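Local coordinates for protein dehydroascorbate reductase (Chlamydomonas reinhardtii, PDB 5XFT) that probably catalyses the glutathione-dependent reduction of dehydroascorbate to ascorbate, yielding glutathione disulfide, at residues L53-G58 against A69-D74. Residues are numbered along the deposited sequence; the frame is centred on the assembly and turned at random.
Sequences LEASGG and APYMPD
S56 OG, whose carbon CB meets P73, lies within bonding reach of two backbone carbonyls, K59 O just past the helix and L52 O one turn back in helix 50-56. Its one proton can be shared between them or go to either in turn; K59 is the stronger partner. The hydroxyl lies between the backbone N and the carbonyl carbon (chi1 72°). Its polar end therefore serves its own helix end, while CB faces the proline. S56 CB lies 3.5 Å from P73 CB and 4.0 Å from P73 CG, alongside the proline ring. The same ring reaches the last turn of the helix: P73 CG is 3.3 Å from A55 O, and P73 CD is 3.8 Å from that oxygen. This is a close carbon-to-oxygen approach, without an N-H donor. G57, with positive phi, leaves the helix, and its N bonds L53 O at 2.8 Å.

Further along, the methyl of A55 packs on the base of Y71, with A55 CB 3.9 Å from Y71 CB. The Y71 side chain starts toward the helix. CG is then anti to the carbonyl carbon (chi1 -68°), and the ring leads away to stack on W51 and make a cation-pi contact with K64.

The contact joins helix 50-56 to the short, weakly bonded edge strand about 72-73 in the thioredoxin-like N-terminal domain of this GST-family protein. No hydrogen bond crosses between 53-58 and 69-74. Two carbon-carbon contacts and one of a carbonyl oxygen on a proline carbon hold them, so the fit rests on shape, without a directional bond, over a small buried area of 156 Å².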
ATOM      1  N   LEU A  53      19.255   3.676  -9.871  1.00  8.89           N
ATOM      2  CA  LEU A  53      18.855   4.090 -11.211  1.00 16.25           C
ATOM      3  C   LEU A  53      18.907   2.917 -12.189  1.00 16.85           C
ATOM      4  O   LEU A  53      17.963   2.701 -12.962  1.00 10.21           O
ATOM      5  CB  LEU A  53      19.748   5.234 -11.691  1.00  9.71           C
ATOM      6  CG  LEU A  53      19.445   5.795 -13.082  1.00 12.66           C
ATOM      7  CD1 LEU A  53      18.155   6.619 -13.059  1.00  7.47           C
ATOM      8  CD2 LEU A  53      20.619   6.612 -13.612  1.00  2.82           C
ATOM      9  N   GLU A  54      19.985   2.126 -12.144  1.00  8.71           N
ATOM     10  CA  GLU A  54      20.078   0.953 -13.010  1.00 13.95           C
ATOM     11  C   GLU A  54      19.123  -0.154 -12.568  1.00 13.58           C
ATOM     12  O   GLU A  54      18.516  -0.828 -13.406  1.00 20.02           O
ATOM     13  CB  GLU A  54      21.512   0.425 -13.049  1.00 17.43           C
ATOM     14  CG  GLU A  54      21.645  -0.949 -13.713  1.00 40.41           C
ATOM     15  CD  GLU A  54      21.096  -0.984 -15.144  1.00 58.02           C
ATOM     16  OE1 GLU A  54      21.449  -0.088 -15.939  1.00 65.05           O
ATOM     17  OE2 GLU A  54      20.306  -1.899 -15.475  1.00 56.90           O
ATOM     18  N   ALA A  55      18.989  -0.380 -11.265  1.00 15.96           N
ATOM     19  CA  ALA A  55      18.202  -1.526 -10.825  1.00 12.16           C
ATOM     20  C   ALA A  55      16.722  -1.313 -11.091  1.00 15.27           C
ATOM     21  O   ALA A  55      15.995  -2.271 -11.378  1.00 20.83           O
ATOM     22  CB  ALA A  55      18.434  -1.795  -9.342  1.00 12.12           C
ATOM     23  N   SER A  56      16.252  -0.065 -11.003  1.00 13.41           N
ATOM     24  CA  SER A  56      14.809   0.140 -10.997  1.00  7.49           C
ATOM     25  C   SER A  56      14.381   1.477 -11.589  1.00 10.28           C
ATOM     26  O   SER A  56      13.221   1.864 -11.403  1.00  9.16           O
ATOM     27  CB  SER A  56      14.281   0.068  -9.558  1.00 12.25           C
ATOM     28  OG  SER A  56      14.671   1.227  -8.833  1.00 18.94           O
ATOM     29  N   GLY A  57      15.273   2.203 -12.265  1.00  3.47           N
ATOM     30  CA  GLY A  57      14.935   3.545 -12.686  1.00  3.58           C
ATOM     31  C   GLY A  57      14.821   4.538 -11.550  1.00 16.12           C
ATOM     32  O   GLY A  57      14.183   5.583 -11.715  1.00 10.86           O
ATOM     33  N   GLY A  58      15.423   4.241 -10.396  1.00  8.84           N
ATOM     34  CA  GLY A  58      15.374   5.140  -9.262  1.00 10.78           C
ATOM     35  C   GLY A  58      14.238   4.874  -8.301  1.00 18.68           C
ATOM     36  O   GLY A  58      14.035   5.648  -7.364  1.00 17.54           O
ATOM     37  N   ALA A  69      21.530 -13.222  -5.488  1.00 42.93           N
ATOM     38  CA  ALA A  69      20.291 -12.819  -6.128  1.00 33.86           C
ATOM     39  C   ALA A  69      20.469 -11.478  -6.837  1.00 36.03           C
ATOM     40  O   ALA A  69      21.313 -10.667  -6.445  1.00 34.32           O
ATOM     41  CB  ALA A  69      19.171 -12.708  -5.098  1.00 27.22           C
ATOM     42  N   PRO A  70      19.691 -11.215  -7.883  1.00 34.12           N
ATOM     43  CA  PRO A  70      19.675  -9.879  -8.470  1.00 27.14           C
ATOM     44  C   PRO A  70      18.711  -8.979  -7.711  1.00 18.41           C
ATOM     45  O   PRO A  70      17.858  -9.438  -6.949  1.00 13.02           O
ATOM     46  CB  PRO A  70      19.168 -10.138  -9.895  1.00 23.08           C
ATOM     47  CG  PRO A  70      18.194 -11.259  -9.707  1.00 17.42           C
ATOM     48  CD  PRO A  70      18.766 -12.127  -8.590  1.00 25.40           C
ATOM     49  N   TYR A  71      18.857  -7.681  -7.942  1.00 18.58           N
ATOM     50  CA  TYR A  71      17.843  -6.738  -7.486  1.00 18.43           C
ATOM     51  C   TYR A  71      16.561  -6.944  -8.286  1.00 21.23           C
ATOM     52  O   TYR A  71      16.601  -7.123  -9.508  1.00 28.43           O
ATOM     53  CB  TYR A  71      18.336  -5.302  -7.642  1.00 13.41           C
ATOM     54  CG  TYR A  71      19.479  -4.925  -6.735  1.00 16.50           C
ATOM     55  CD1 TYR A  71      19.279  -4.734  -5.371  1.00 15.11           C
ATOM     56  CD2 TYR A  71      20.759  -4.728  -7.242  1.00 23.22           C
ATOM     57  CE1 TYR A  71      20.328  -4.370  -4.531  1.00 12.74           C
ATOM     58  CE2 TYR A  71      21.812  -4.362  -6.412  1.00 25.73           C
ATOM     59  CZ  TYR A  71      21.591  -4.187  -5.057  1.00 18.82           C
ATOM     60  OH  TYR A  71      22.638  -3.831  -4.232  1.00 19.67           O
ATOM     61  N   MET A  72      15.426  -6.915  -7.601  1.00 20.80           N
ATOM     62  CA  MET A  72      14.126  -7.131  -8.239  1.00 17.18           C
ATOM     63  C   MET A  72      13.165  -6.001  -7.907  1.00 15.91           C
ATOM     64  O   MET A  72      12.690  -5.916  -6.760  1.00  9.97           O
ATOM     65  CB  MET A  72      13.530  -8.463  -7.795  1.00 22.68           C
ATOM     66  CG  MET A  72      12.153  -8.722  -8.361  1.00 27.47           C
ATOM     67  SD  MET A  72      11.653 -10.414  -8.062  1.00 30.60           S
ATOM     68  CE  MET A  72      11.072 -10.319  -6.390  1.00 33.05           C
ATOM     69  N   PRO A  73      12.847  -5.119  -8.860  1.00 15.86           N
ATOM     70  CA  PRO A  73      11.925  -4.014  -8.569  1.00 14.95           C
ATOM     71  C   PRO A  73      10.487  -4.353  -8.914  1.00 22.41           C
ATOM     72  O   PRO A  73      10.196  -5.495  -9.281  1.00 23.42           O
ATOM     73  CB  PRO A  73      12.460  -2.884  -9.455  1.00 13.50           C
ATOM     74  CG  PRO A  73      13.069  -3.585 -10.620  1.00  6.50           C
ATOM     75  CD  PRO A  73      13.519  -4.954 -10.160  1.00 10.12           C
ATOM     76  N   ASP A  74       9.596  -3.358  -8.801  1.00 28.69           N
ATOM     77  CA  ASP A  74       8.169  -3.467  -9.113  1.00 30.94           C
ATOM     78  C   ASP A  74       7.439  -4.293  -8.059  1.00 18.08           C
ATOM     79  O   ASP A  74       7.646  -5.508  -7.957  1.00 21.83           O
ATOM     80  CB  ASP A  74       7.957  -4.061 -10.515  1.00 45.49           C
ATOM     81  CG  ASP A  74       6.541  -3.863 -11.034  1.00 56.92           C
ATOM     82  OD1 ASP A  74       6.357  -3.937 -12.268  1.00 68.49           O
ATOM     83  OD2 ASP A  74       5.619  -3.628 -10.225  1.00 57.96           O
TER